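Local coordinates for putative efflux transporter (Bacteroides eggerthii, PDB 4L8J), which probably serves as the periplasmic membrane-fusion (adaptor) subunit of an HlyD-family efflux or secretion system, linking inner- and outer-membrane components, at residues 271-276 against 282-287. Numbering follows the deposited sequence.
Sequences NTYVWI and VNRREV
Tyr273 and Arg284 meet flat against each other across an antiparallel hairpin: the guanidinium lies over one face of the phenol ring, the planes 3° apart, with CZ of Arg284 3.8 Å from the centroid of the Tyr273 ring in a cation-pi stack. A bend at chi3 (57°) in an otherwise extended chain lays the guanidinium flat along the ring, which CD of Arg284 also touches in a CH-pi contact. Asn271 tethers the far end of the ring, its ND2 donating a nearly straight bond of 3.0 Å to Tyr273 OH, while the flat-lying Arg284 and CB of Glu286, 3.7 Å from Tyr273 CE1, hold the ring's orientation. With an alanine in place of this tyrosine, the Arg284 guanidinium would probably lose its stacking surface and the Asn271 amide its hydroxyl acceptor. On the other face of the ribbon, the Arg285 chain bends at chi2 and chi3, bringing its guanidinium over CG1 of Ile276, 3.7 Å from Arg285 CZ. Paired backbone bonds join Val274 with Arg285 (Val274 N to Arg285 O and Arg285 N to Val274 O, each 2.9 Å) and Ile276 with Asn283. Asp266 on strand 264-266 forms a salt bridge with Arg284 NH1, and Phe264 of that strand meets the Trp275 ring. The second subunit packs along the hairpin, its Glu308 pairing with Arg285 and its Leu304 touching Ile276, which places strands 271-278 and 281-289 at the interface between the two chains.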
loop_
_atom_site.group_PDB
_atom_site.type_symbol
_atom_site.label_atom_id
_atom_site.label_comp_id
_atom_site.label_asym_id
_atom_site.label_seq_id
_atom_site.Cartn_x
_atom_site.Cartn_y
_atom_site.Cartn_z
ATOM N N ASN A 271 13.182 -5.748 20.132
ATOM C CA ASN A 271 13.437 -4.410 19.568
ATOM C C ASN A 271 14.175 -4.415 18.237
ATOM O O ASN A 271 14.905 -5.349 17.911
ATOM C CB ASN A 271 14.231 -3.543 20.533
ATOM C CG ASN A 271 13.641 -3.443 21.897
ATOM O OD1 ASN A 271 12.432 -3.583 22.076
ATOM N ND2 ASN A 271 14.487 -3.177 22.885
ATOM N N THR A 272 14.008 -3.321 17.484
ATOM C CA THR A 272 14.691 -3.128 16.198
ATOM C C THR A 272 15.632 -1.951 16.312
ATOM O O THR A 272 15.317 -0.960 16.957
ATOM C CB THR A 272 13.697 -2.973 15.052
ATOM O OG1 THR A 272 12.780 -1.912 15.355
ATOM C CG2 THR A 272 12.960 -4.285 14.749
ATOM N N TYR A 273 16.794 -2.075 15.673
ATOM C CA TYR A 273 17.858 -1.079 15.704
ATOM C C TYR A 273 18.426 -0.795 14.340
ATOM O O TYR A 273 18.263 -1.582 13.409
ATOM C CB TYR A 273 19.023 -1.583 16.613
ATOM C CG TYR A 273 18.594 -1.974 18.008
ATOM C CD1 TYR A 273 18.550 -1.034 19.036
ATOM C CD2 TYR A 273 18.198 -3.278 18.297
ATOM C CE1 TYR A 273 18.112 -1.380 20.315
ATOM C CE2 TYR A 273 17.755 -3.633 19.569
ATOM C CZ TYR A 273 17.742 -2.688 20.584
ATOM O OH TYR A 273 17.317 -3.051 21.841
ATOM N N VAL A 274 19.177 0.314 14.268
ATOM C CA VAL A 274 20.038 0.727 13.162
ATOM C C VAL A 274 21.386 1.179 13.754
ATOM O O VAL A 274 21.463 1.507 14.946
ATOM C CB VAL A 274 19.454 1.857 12.248
ATOM C CG1 VAL A 274 18.187 1.415 11.518
ATOM C CG2 VAL A 274 19.252 3.159 13.028
ATOM N N TRP A 275 22.397 1.299 12.894
ATOM C CA TRP A 275 23.676 1.919 13.252
ATOM C C TRP A 275 23.648 3.316 12.686
ATOM O O TRP A 275 23.540 3.462 11.468
ATOM C CB TRP A 275 24.888 1.147 12.687
ATOM C CG TRP A 275 25.182 -0.187 13.298
ATOM C CD1 TRP A 275 25.152 -1.401 12.670
ATOM C CD2 TRP A 275 25.623 -0.436 14.641
ATOM N NE1 TRP A 275 25.546 -2.393 13.540
ATOM C CE2 TRP A 275 25.827 -1.830 14.762
ATOM C CE3 TRP A 275 25.902 0.394 15.747
ATOM C CZ2 TRP A 275 26.279 -2.420 15.956
ATOM C CZ3 TRP A 275 26.348 -0.189 16.923
ATOM C CH2 TRP A 275 26.498 -1.585 17.031
ATOM N N ILE A 276 23.702 4.331 13.544
ATOM C CA ILE A 276 23.799 5.730 13.152
ATOM C C ILE A 276 25.293 6.060 12.963
ATOM O O ILE A 276 26.099 5.765 13.844
ATOM C CB ILE A 276 23.111 6.674 14.202
ATOM C CG1 ILE A 276 21.564 6.580 14.128
ATOM C CG2 ILE A 276 23.572 8.190 14.046
ATOM C CD1 ILE A 276 20.959 7.208 12.879
ATOM N N VAL A 282 30.131 4.499 14.561
ATOM C CA VAL A 282 28.756 4.009 14.645
ATOM C C VAL A 282 28.293 3.916 16.090
ATOM O O VAL A 282 29.090 3.659 16.984
ATOM C CB VAL A 282 28.505 2.682 13.900
ATOM C CG1 VAL A 282 28.677 2.866 12.394
ATOM C CG2 VAL A 282 29.380 1.545 14.438
ATOM N N ASN A 283 26.992 4.165 16.297
ATOM C CA ASN A 283 26.283 4.072 17.578
ATOM C C ASN A 283 24.911 3.493 17.320
ATOM O O ASN A 283 24.201 3.945 16.410
ATOM C CB ASN A 283 26.180 5.427 18.279
ATOM C CG ASN A 283 27.525 5.962 18.715
ATOM O OD1 ASN A 283 28.152 6.764 18.021
ATOM N ND2 ASN A 283 28.017 5.485 19.847
ATOM N N ARG A 284 24.542 2.488 18.122
ATOM C CA ARG A 284 23.264 1.807 17.968
ATOM C C ARG A 284 22.090 2.730 18.343
ATOM O O ARG A 284 22.164 3.488 19.308
ATOM C CB ARG A 284 23.222 0.514 18.777
ATOM C CG ARG A 284 22.231 -0.507 18.207
ATOM C CD ARG A 284 22.168 -1.770 19.044
ATOM N NE ARG A 284 21.820 -1.483 20.443
ATOM C CZ ARG A 284 21.404 -2.399 21.311
ATOM N NH1 ARG A 284 21.253 -3.661 20.930
ATOM N NH2 ARG A 284 21.112 -2.055 22.558
ATOM N N ARG A 285 21.028 2.663 17.536
ATOM C CA ARG A 285 19.838 3.467 17.701
ATOM C C ARG A 285 18.593 2.595 17.568
ATOM O O ARG A 285 18.389 1.952 16.531
ATOM C CB ARG A 285 19.853 4.606 16.661
ATOM C CG ARG A 285 18.590 5.457 16.617
ATOM C CD ARG A 285 18.548 6.558 17.672
ATOM N NE ARG A 285 19.583 7.573 17.452
ATOM C CZ ARG A 285 19.543 8.521 16.524
ATOM N NH1 ARG A 285 18.492 8.628 15.714
ATOM N NH2 ARG A 285 20.548 9.382 16.404
ATOM N N GLU A 286 17.753 2.582 18.620
ATOM C CA GLU A 286 16.507 1.835 18.575
ATOM C C GLU A 286 15.490 2.603 17.730
ATOM O O GLU A 286 15.363 3.832 17.838
ATOM C CB GLU A 286 15.949 1.554 19.977
ATOM C CG GLU A 286 14.741 0.644 19.884
ATOM C CD GLU A 286 14.006 0.318 21.164
ATOM O OE1 GLU A 286 14.404 0.825 22.236
ATOM O OE2 GLU A 286 13.021 -0.449 21.089
ATOM N N VAL A 287 14.814 1.868 16.855
ATOM C CA VAL A 287 13.812 2.407 15.932
ATOM C C VAL A 287 12.506 1.590 16.081
ATOM O O VAL A 287 12.534 0.450 16.562
ATOM C CB VAL A 287 14.322 2.409 14.453
ATOM C CG1 VAL A 287 15.571 3.283 14.281
ATOM C CG2 VAL A 287 14.576 0.987 13.918
HETATM O O HOH W 1 12.284 -1.293 18.694
HETATM O O HOH W 2 26.839 7.564 15.758
#